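D-isomer specific 2-hydroxyacid dehydrogenase family protein (Aeromonas salmonicida subsp. salmonicida, PDB 3HG7) probably catalyses the NAD-dependent interconversion of a D-2-hydroxyacid and the corresponding 2-oxoacid. Local coordinates at residues S113-L118 with G223-N228; G238-A243 with G247-A252; E260-P263 with P267-G270. The protein carries 1 engineered substitution. One frame throughout, in Å; residues are numbered along the deposited sequence.

Interaction 1: S113-L118 with G223-N228; sequences SLMRQL and GAILFN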
loop_
_atom_site.group_PDB
_atom_site.type_symbol
_atom_site.label_atom_id
_atom_site.label_comp_id
_atom_site.label_asym_id
_atom_site.label_seq_id
_atom_site.Cartn_x
_atom_site.Cartn_y
_atom_site.Cartn_z
ATOM N N SER A 113 -13.131 6.926 12.905
ATOM C CA SER A 113 -14.368 7.335 12.233
ATOM C C SER A 113 -15.515 6.371 12.549
ATOM O O SER A 113 -16.618 6.796 12.900
ATOM C CB SER A 113 -14.178 7.515 10.722
ATOM O OG SER A 113 -15.421 7.885 10.131
ATOM N N LEU A 114 -15.221 5.082 12.425
ATOM C CA LEU A 114 -16.162 4.009 12.701
ATOM C C LEU A 114 -16.561 3.916 14.170
ATOM O O LEU A 114 -17.743 3.844 14.528
ATOM C CB LEU A 114 -15.540 2.675 12.296
ATOM C CG LEU A 114 -15.445 2.453 10.787
ATOM C CD1 LEU A 114 -14.599 1.217 10.582
ATOM C CD2 LEU A 114 -16.850 2.348 10.144
ATOM N N MET A 115 -15.548 3.847 15.022
ATOM C CA MET A 115 -15.776 3.730 16.476
ATOM C C MET A 115 -16.619 4.871 17.072
ATOM O O MET A 115 -17.424 4.634 17.966
ATOM C CB MET A 115 -14.413 3.604 17.196
ATOM C CG MET A 115 -13.670 2.240 17.056
ATOM S SD MET A 115 -14.619 0.769 17.532
ATOM C CE MET A 115 -14.683 0.933 19.344
ATOM N N ARG A 116 -16.436 6.090 16.577
ATOM C CA ARG A 116 -17.094 7.264 17.126
ATOM C C ARG A 116 -18.296 7.673 16.298
ATOM O O ARG A 116 -18.914 8.720 16.524
ATOM C CB ARG A 116 -16.121 8.437 17.222
ATOM C CG ARG A 116 -15.071 8.294 18.328
ATOM C CD ARG A 116 -15.671 7.829 19.682
ATOM N NE ARG A 116 -14.608 7.772 20.660
ATOM C CZ ARG A 116 -14.322 8.763 21.507
ATOM N NH1 ARG A 116 -15.045 9.875 21.510
ATOM N NH2 ARG A 116 -13.303 8.625 22.357
ATOM N N GLN A 117 -18.565 6.859 15.282
ATOM C CA GLN A 117 -19.725 7.052 14.421
ATOM C C GLN A 117 -19.796 8.422 13.773
ATOM O O GLN A 117 -20.858 9.034 13.733
ATOM C CB GLN A 117 -20.997 6.728 15.210
ATOM C CG GLN A 117 -20.902 5.362 15.830
ATOM C CD GLN A 117 -22.186 4.957 16.436
ATOM O OE1 GLN A 117 -22.556 5.403 17.529
ATOM N NE2 GLN A 117 -22.907 4.107 15.716
ATOM N N LEU A 118 -18.685 8.907 13.215
ATOM C CA LEU A 118 -18.703 10.255 12.633
ATOM C C LEU A 118 -19.727 10.417 11.524
ATOM O O LEU A 118 -20.400 11.453 11.471
ATOM C CB LEU A 118 -17.326 10.738 12.143
ATOM C CG LEU A 118 -16.087 10.654 13.058
ATOM C CD1 LEU A 118 -14.925 11.624 12.646
ATOM C CD2 LEU A 118 -16.341 10.739 14.526
ATOM N N GLY A 223 -18.309 -8.135 15.477
ATOM C CA GLY A 223 -18.100 -6.688 15.403
ATOM C C GLY A 223 -16.692 -6.303 14.990
ATOM O O GLY A 223 -16.268 -5.167 15.195
ATOM N N ALA A 224 -15.970 -7.240 14.393
ATOM C CA ALA A 224 -14.598 -6.992 13.984
ATOM C C ALA A 224 -14.577 -6.096 12.760
ATOM O O ALA A 224 -15.493 -6.123 11.948
ATOM C CB ALA A 224 -13.889 -8.279 13.663
ATOM N N ILE A 225 -13.513 -5.320 12.651
ATOM C CA ILE A 225 -13.338 -4.410 11.532
ATOM C C ILE A 225 -12.107 -4.942 10.840
ATOM O O ILE A 225 -11.060 -5.091 11.462
ATOM C CB ILE A 225 -13.113 -2.955 12.011
ATOM C CG1 ILE A 225 -14.351 -2.482 12.789
ATOM C CG2 ILE A 225 -12.822 -2.024 10.810
ATOM C CD1 ILE A 225 -14.148 -1.243 13.650
ATOM N N LEU A 226 -12.237 -5.226 9.557
ATOM C CA LEU A 226 -11.117 -5.701 8.746
ATOM C C LEU A 226 -10.653 -4.653 7.757
ATOM O O LEU A 226 -11.467 -4.184 6.986
ATOM C CB LEU A 226 -11.545 -6.937 7.953
ATOM C CG LEU A 226 -10.563 -7.465 6.891
ATOM C CD1 LEU A 226 -9.247 -7.901 7.522
ATOM C CD2 LEU A 226 -11.189 -8.608 6.122
ATOM N N PHE A 227 -9.356 -4.323 7.778
ATOM C CA PHE A 227 -8.721 -3.446 6.767
ATOM C C PHE A 227 -7.902 -4.279 5.806
ATOM O O PHE A 227 -7.102 -5.130 6.241
ATOM C CB PHE A 227 -7.726 -2.483 7.411
ATOM C CG PHE A 227 -8.359 -1.377 8.216
ATOM C CD1 PHE A 227 -8.348 -0.082 7.738
ATOM C CD2 PHE A 227 -8.907 -1.629 9.476
ATOM C CE1 PHE A 227 -8.932 0.962 8.480
ATOM C CE2 PHE A 227 -9.485 -0.611 10.225
ATOM C CZ PHE A 227 -9.481 0.694 9.731
ATOM N N ASN A 228 -8.029 -3.986 4.515
ATOM C CA ASN A 228 -7.067 -4.513 3.570
ATOM C C ASN A 228 -6.390 -3.402 2.818
ATOM O O ASN A 228 -7.026 -2.703 2.024
ATOM C CB ASN A 228 -7.680 -5.470 2.568
ATOM C CG ASN A 228 -6.594 -6.182 1.715
ATOM O OD1 ASN A 228 -5.410 -6.198 2.076
ATOM N ND2 ASN A 228 -6.998 -6.743 0.595
#
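With chi1 at -73°, Leu114 has its CG anti to its own carbonyl carbon, and Ile225 keeps CG1 in the same relation to its carbonyl (chi1 -62°), which leaves CG2 anti to the backbone N; in this way a helix residue and a strand residue reach toward each other tip to tip. A single methyl of the leucine does the touching. Leu114 CD1 stands 3.7 Å from Ile225 CG2 and 4.0 Å from Ile225 CD1, so it meets both ends of the branched side chain. Met115 adds a looser contact farther along the isoleucine, its SD lying 4.4 Å from Ile225 CD1. The pair illustrates how a helix covers a face of a Rossmann-type parallel sheet: 225-228 is an inner strand, hydrogen-bonded on one side to strand 197-200 and on the other to strand 251-254, and helix 100-115 lies against it. No hydrogen bond spans the two segments, and the backbones stay well apart, with Leu114 CA 9.0 Å from Ile225 CA. The helix stops just beyond the contact in a Schellman motif: Gln117 takes a positive phi of 56°, and Leu118 N bonds back to Ser113 O at 3.0 Å. Earlier turns of the same helix continue the cover, Leu111 resting on Ile225, and Tyr106, Val107 and His110 on the side chain of Phe227, while Leu114 also touches Met251 and Val253 of the adjoining strand.

Interaction 2: G238-A243 with G247-A252; sequences GDLLTA and GKLGMA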
loop_
_atom_site.group_PDB
_atom_site.type_symbol
_atom_site.label_atom_id
_atom_site.label_comp_id
_atom_site.label_asym_id
_atom_site.label_seq_id
_atom_site.Cartn_x
_atom_site.Cartn_y
_atom_site.Cartn_z
ATOM N N GLY A 238 -16.204 -12.067 -3.180
ATOM C CA GLY A 238 -17.543 -12.681 -3.155
ATOM C C GLY A 238 -17.914 -13.160 -1.769
ATOM O O GLY A 238 -19.056 -13.032 -1.317
ATOM N N ASP A 239 -16.920 -13.675 -1.065
ATOM C CA ASP A 239 -17.162 -14.238 0.238
ATOM C C ASP A 239 -17.006 -13.233 1.403
ATOM O O ASP A 239 -17.602 -13.413 2.465
ATOM C CB ASP A 239 -16.307 -15.471 0.378
ATOM C CG ASP A 239 -16.572 -16.490 -0.745
ATOM O OD1 ASP A 239 -15.616 -16.880 -1.432
ATOM O OD2 ASP A 239 -17.739 -16.881 -0.950
ATOM N N LEU A 240 -16.224 -12.173 1.183
ATOM C CA LEU A 240 -16.228 -10.990 2.067
ATOM C C LEU A 240 -17.618 -10.375 2.107
ATOM O O LEU A 240 -18.114 -10.024 3.170
ATOM C CB LEU A 240 -15.225 -9.934 1.581
ATOM C CG LEU A 240 -15.427 -8.511 2.147
ATOM C CD1 LEU A 240 -15.256 -8.468 3.654
ATOM C CD2 LEU A 240 -14.533 -7.485 1.486
ATOM N N LEU A 241 -18.231 -10.244 0.937
ATOM C CA LEU A 241 -19.577 -9.700 0.819
ATOM C C LEU A 241 -20.602 -10.430 1.680
ATOM O O LEU A 241 -21.316 -9.819 2.472
ATOM C CB LEU A 241 -19.991 -9.802 -0.637
ATOM C CG LEU A 241 -20.525 -8.558 -1.316
ATOM C CD1 LEU A 241 -19.909 -8.436 -2.675
ATOM C CD2 LEU A 241 -22.008 -8.619 -1.417
ATOM N N THR A 242 -20.669 -11.752 1.517
ATOM C CA THR A 242 -21.620 -12.569 2.246
ATOM C C THR A 242 -21.330 -12.482 3.739
ATOM O O THR A 242 -22.248 -12.409 4.536
ATOM C CB THR A 242 -21.618 -14.029 1.716
ATOM O OG1 THR A 242 -21.912 -14.015 0.307
ATOM C CG2 THR A 242 -22.672 -14.878 2.441
ATOM N N ALA A 243 -20.048 -12.452 4.102
ATOM C CA ALA A 243 -19.639 -12.253 5.504
ATOM C C ALA A 243 -20.233 -10.982 6.119
ATOM O O ALA A 243 -20.762 -11.011 7.237
ATOM C CB ALA A 243 -18.121 -12.228 5.615
ATOM N N GLY A 247 -23.614 -10.927 9.111
ATOM C CA GLY A 247 -23.115 -10.660 10.461
ATOM C C GLY A 247 -21.893 -11.462 10.872
ATOM O O GLY A 247 -21.669 -11.694 12.063
ATOM N N LYS A 248 -21.101 -11.880 9.890
ATOM C CA LYS A 248 -19.894 -12.655 10.154
ATOM C C LYS A 248 -18.712 -11.747 10.489
ATOM O O LYS A 248 -17.731 -12.178 11.119
ATOM C CB LYS A 248 -19.570 -13.536 8.945
ATOM C CG LYS A 248 -19.175 -14.958 9.311
ATOM C CD LYS A 248 -20.270 -15.697 10.096
ATOM C CE LYS A 248 -21.218 -16.457 9.168
ATOM N NZ LYS A 248 -21.831 -17.638 9.845
ATOM N N LEU A 249 -18.834 -10.488 10.062
ATOM C CA LEU A 249 -17.808 -9.458 10.209
ATOM C C LEU A 249 -18.540 -8.131 10.356
ATOM O O LEU A 249 -19.611 -7.946 9.770
ATOM C CB LEU A 249 -16.903 -9.429 8.967
ATOM C CG LEU A 249 -15.652 -8.551 9.002
ATOM C CD1 LEU A 249 -14.735 -8.980 10.137
ATOM C CD2 LEU A 249 -14.920 -8.586 7.676
ATOM N N GLY A 250 -17.980 -7.210 11.141
ATOM C CA GLY A 250 -18.709 -5.974 11.472
ATOM C C GLY A 250 -18.632 -4.979 10.325
ATOM O O GLY A 250 -19.650 -4.449 9.845
ATOM N N MET A 251 -17.409 -4.736 9.887
ATOM C CA MET A 251 -17.165 -3.747 8.846
ATOM C C MET A 251 -15.929 -4.156 8.082
ATOM O O MET A 251 -15.069 -4.866 8.622
ATOM C CB MET A 251 -16.946 -2.364 9.476
ATOM C CG MET A 251 -18.208 -1.673 10.062
ATOM S SD MET A 251 -19.127 -0.608 8.914
ATOM C CE MET A 251 -17.798 -0.163 7.791
ATOM N N ALA A 252 -15.818 -3.695 6.835
ATOM C CA ALA A 252 -14.575 -3.845 6.082
ATOM C C ALA A 252 -14.148 -2.486 5.491
ATOM O O ALA A 252 -14.996 -1.730 5.026
ATOM C CB ALA A 252 -14.747 -4.844 4.981
#
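Ala243, near the end of helix 237-245, meets Lys248 where the chain turns toward strand 251-254, the second half of a beta-alpha-beta crossover that starts from strand 225-228 in the Rossmann-type domain. The tight part of the contact is here, around the buried Ala243 and the root of the lysine side chain: Lys248 CB comes within 3.3 Å of Ala243 O and lies 3.9 Å from Ala243 CB. Beside it, between helix and sheet, Leu240 extends the packing. With its CG anti to the backbone N (chi1 162°), it sends CD1 in beneath the helix, where one methyl serves two partners: it rests on Ala252 CB at 3.9 Å and lies 4.0 Å from Leu249 CD2. The two leucine side chains cross obliquely. The solvent side is looser. Gly247 is exposed, its positive phi belonging to the turn of the chain out of the helix, and beyond CB the bent aliphatic chain of Lys248 carries the amino group away from the helix. Backbone bonds tie the turn to the helix. The carbonyl of Ala243 lies near the C-terminal end of the helix and accepts from the turn that follows. Leu249 N makes only a weak, long bond to it, whereas Lys248 N approaches in the carbonyl plane, 2.8 Å from Ala243 O, with an N-H...O angle of 148°.

Interaction 3: E260-P263 with P267-G270; sequences EPLP and PLWG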
loop_
_atom_site.group_PDB
_atom_site.type_symbol
_atom_site.label_atom_id
_atom_site.label_comp_id
_atom_site.label_asym_id
_atom_site.label_seq_id
_atom_site.Cartn_x
_atom_site.Cartn_y
_atom_site.Cartn_z
ATOM N N GLU A 260 -8.598 -2.925 -10.188
ATOM C CA GLU A 260 -8.609 -1.451 -10.059
ATOM C C GLU A 260 -8.314 -0.671 -11.345
ATOM O O GLU A 260 -7.454 -1.075 -12.137
ATOM C CB GLU A 260 -7.731 -0.950 -8.911
ATOM C CG GLU A 260 -6.632 -1.862 -8.481
ATOM C CD GLU A 260 -6.079 -1.474 -7.126
ATOM O OE1 GLU A 260 -6.414 -2.133 -6.112
ATOM O OE2 GLU A 260 -5.303 -0.502 -7.080
ATOM N N PRO A 261 -9.024 0.454 -11.553
ATOM C CA PRO A 261 -10.060 0.951 -10.646
ATOM C C PRO A 261 -11.187 -0.067 -10.443
ATOM O O PRO A 261 -11.491 -0.856 -11.354
ATOM C CB PRO A 261 -10.589 2.208 -11.346
ATOM C CG PRO A 261 -9.956 2.234 -12.696
ATOM C CD PRO A 261 -8.714 1.423 -12.611
ATOM N N LEU A 262 -11.788 -0.056 -9.259
ATOM C CA LEU A 262 -12.921 -0.929 -8.990
ATOM C C LEU A 262 -14.014 -0.579 -9.995
ATOM O O LEU A 262 -14.452 0.568 -10.046
ATOM C CB LEU A 262 -13.405 -0.752 -7.549
ATOM C CG LEU A 262 -14.486 -1.711 -7.054
ATOM C CD1 LEU A 262 -13.938 -3.131 -6.958
ATOM C CD2 LEU A 262 -15.025 -1.233 -5.702
ATOM N N PRO A 263 -14.433 -1.560 -10.830
ATOM C CA PRO A 263 -15.464 -1.295 -11.849
ATOM C C PRO A 263 -16.695 -0.680 -11.215
ATOM O O PRO A 263 -17.097 -1.092 -10.116
ATOM C CB PRO A 263 -15.816 -2.690 -12.383
ATOM C CG PRO A 263 -14.643 -3.544 -12.058
ATOM C CD PRO A 263 -14.023 -2.977 -10.807
ATOM N N PRO A 267 -20.504 -4.973 -6.893
ATOM C CA PRO A 267 -21.504 -5.005 -5.827
ATOM C C PRO A 267 -20.938 -4.445 -4.527
ATOM O O PRO A 267 -21.698 -4.093 -3.623
ATOM C CB PRO A 267 -21.800 -6.500 -5.663
ATOM C CG PRO A 267 -21.311 -7.142 -6.932
ATOM C CD PRO A 267 -20.136 -6.327 -7.344
ATOM N N LEU A 268 -19.609 -4.365 -4.459
ATOM C CA LEU A 268 -18.897 -3.810 -3.318
ATOM C C LEU A 268 -19.344 -2.383 -2.982
ATOM O O LEU A 268 -19.603 -2.075 -1.820
ATOM C CB LEU A 268 -17.378 -3.870 -3.548
ATOM C CG LEU A 268 -16.756 -5.263 -3.723
ATOM C CD1 LEU A 268 -15.256 -5.178 -3.710
ATOM C CD2 LEU A 268 -17.238 -6.236 -2.645
ATOM N N TRP A 269 -19.464 -1.537 -4.004
ATOM C CA TRP A 269 -19.825 -0.128 -3.825
ATOM C C TRP A 269 -21.012 0.056 -2.892
ATOM O O TRP A 269 -20.964 0.877 -1.965
ATOM C CB TRP A 269 -20.139 0.534 -5.171
ATOM C CG TRP A 269 -18.964 0.718 -6.132
ATOM C CD1 TRP A 269 -18.702 -0.016 -7.250
ATOM C CD2 TRP A 269 -17.936 1.727 -6.069
ATOM N NE1 TRP A 269 -17.578 0.460 -7.889
ATOM C CE2 TRP A 269 -17.088 1.528 -7.185
ATOM C CE3 TRP A 269 -17.648 2.771 -5.176
ATOM C CZ2 TRP A 269 -15.970 2.333 -7.431
ATOM C CZ3 TRP A 269 -16.530 3.574 -5.424
ATOM C CH2 TRP A 269 -15.710 3.347 -6.538
ATOM N N GLY A 270 -22.066 -0.725 -3.131
ATOM C CA GLY A 270 -23.341 -0.561 -2.442
ATOM C C GLY A 270 -23.502 -1.142 -1.044
ATOM O O GLY A 270 -24.458 -0.800 -0.350
#
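The indole of Trp269 has Leu262 on one face and the backbone of Leu262 and Pro263 at its edge. Leu262 CD2 sits over the face of the five-membered ring, 3.9 Å from its centroid, a CH-pi contact. At the rim the ring N-H is used: Trp269 NE1 donates to Pro263 O at 2.8 Å with an N-H...O angle of 154°. The acceptor is almost exactly in the indole plane, but seen from the carbonyl the donor stands well above its plane, 41° out of it, so the bond is well directed for the ring and less so for the oxygen. Farther round the same edge, Trp269 CZ2 comes within 3.5 Å of Leu262 O. Face contact and edge bond together fix the rotation of the indole. Leu262, with CG anti to the backbone N (chi1 -173°), slides past the tryptophan in the opposite direction and offers its other methyl to Leu268, CD1 to CD1 at 4.1 Å, the two leucines crossing at about a right angle. The contact thus folds a proline-rich loop back on itself, with a cis peptide before Pro261. This loop connects strand 251-254 of the Rossmann-type parallel sheet to its edge strand 274-276: Leu262 and Trp269 touch Ile276, Leu268 packs on Leu274, and on the helix side Leu268 reaches Glu237 and Leu241 of helix 237-245.

Read from the N terminus, the three contacts follow in series, none nesting in or crossing another, and all belong to the NAD-binding domain. Interaction 1 closes the longest excursion, 104 residues between 113-118 and 223-228. Interaction 2 closes the short turn from helix 237-245 into strand 251-254, and interaction 3 a short loop on the way to strand 274-276. The first two meet in the sheet, where neighbouring strands 225-228 and 251-254 pair and Leu226 N probably donates to Met251 O at 3.0 Å. Interactions 2 and 3 touch through the helix, Leu241 CD1 lying 3.5 Å from Leu268 CD2, whereas interactions 1 and 3 remain about 8 Å apart at their nearest atoms.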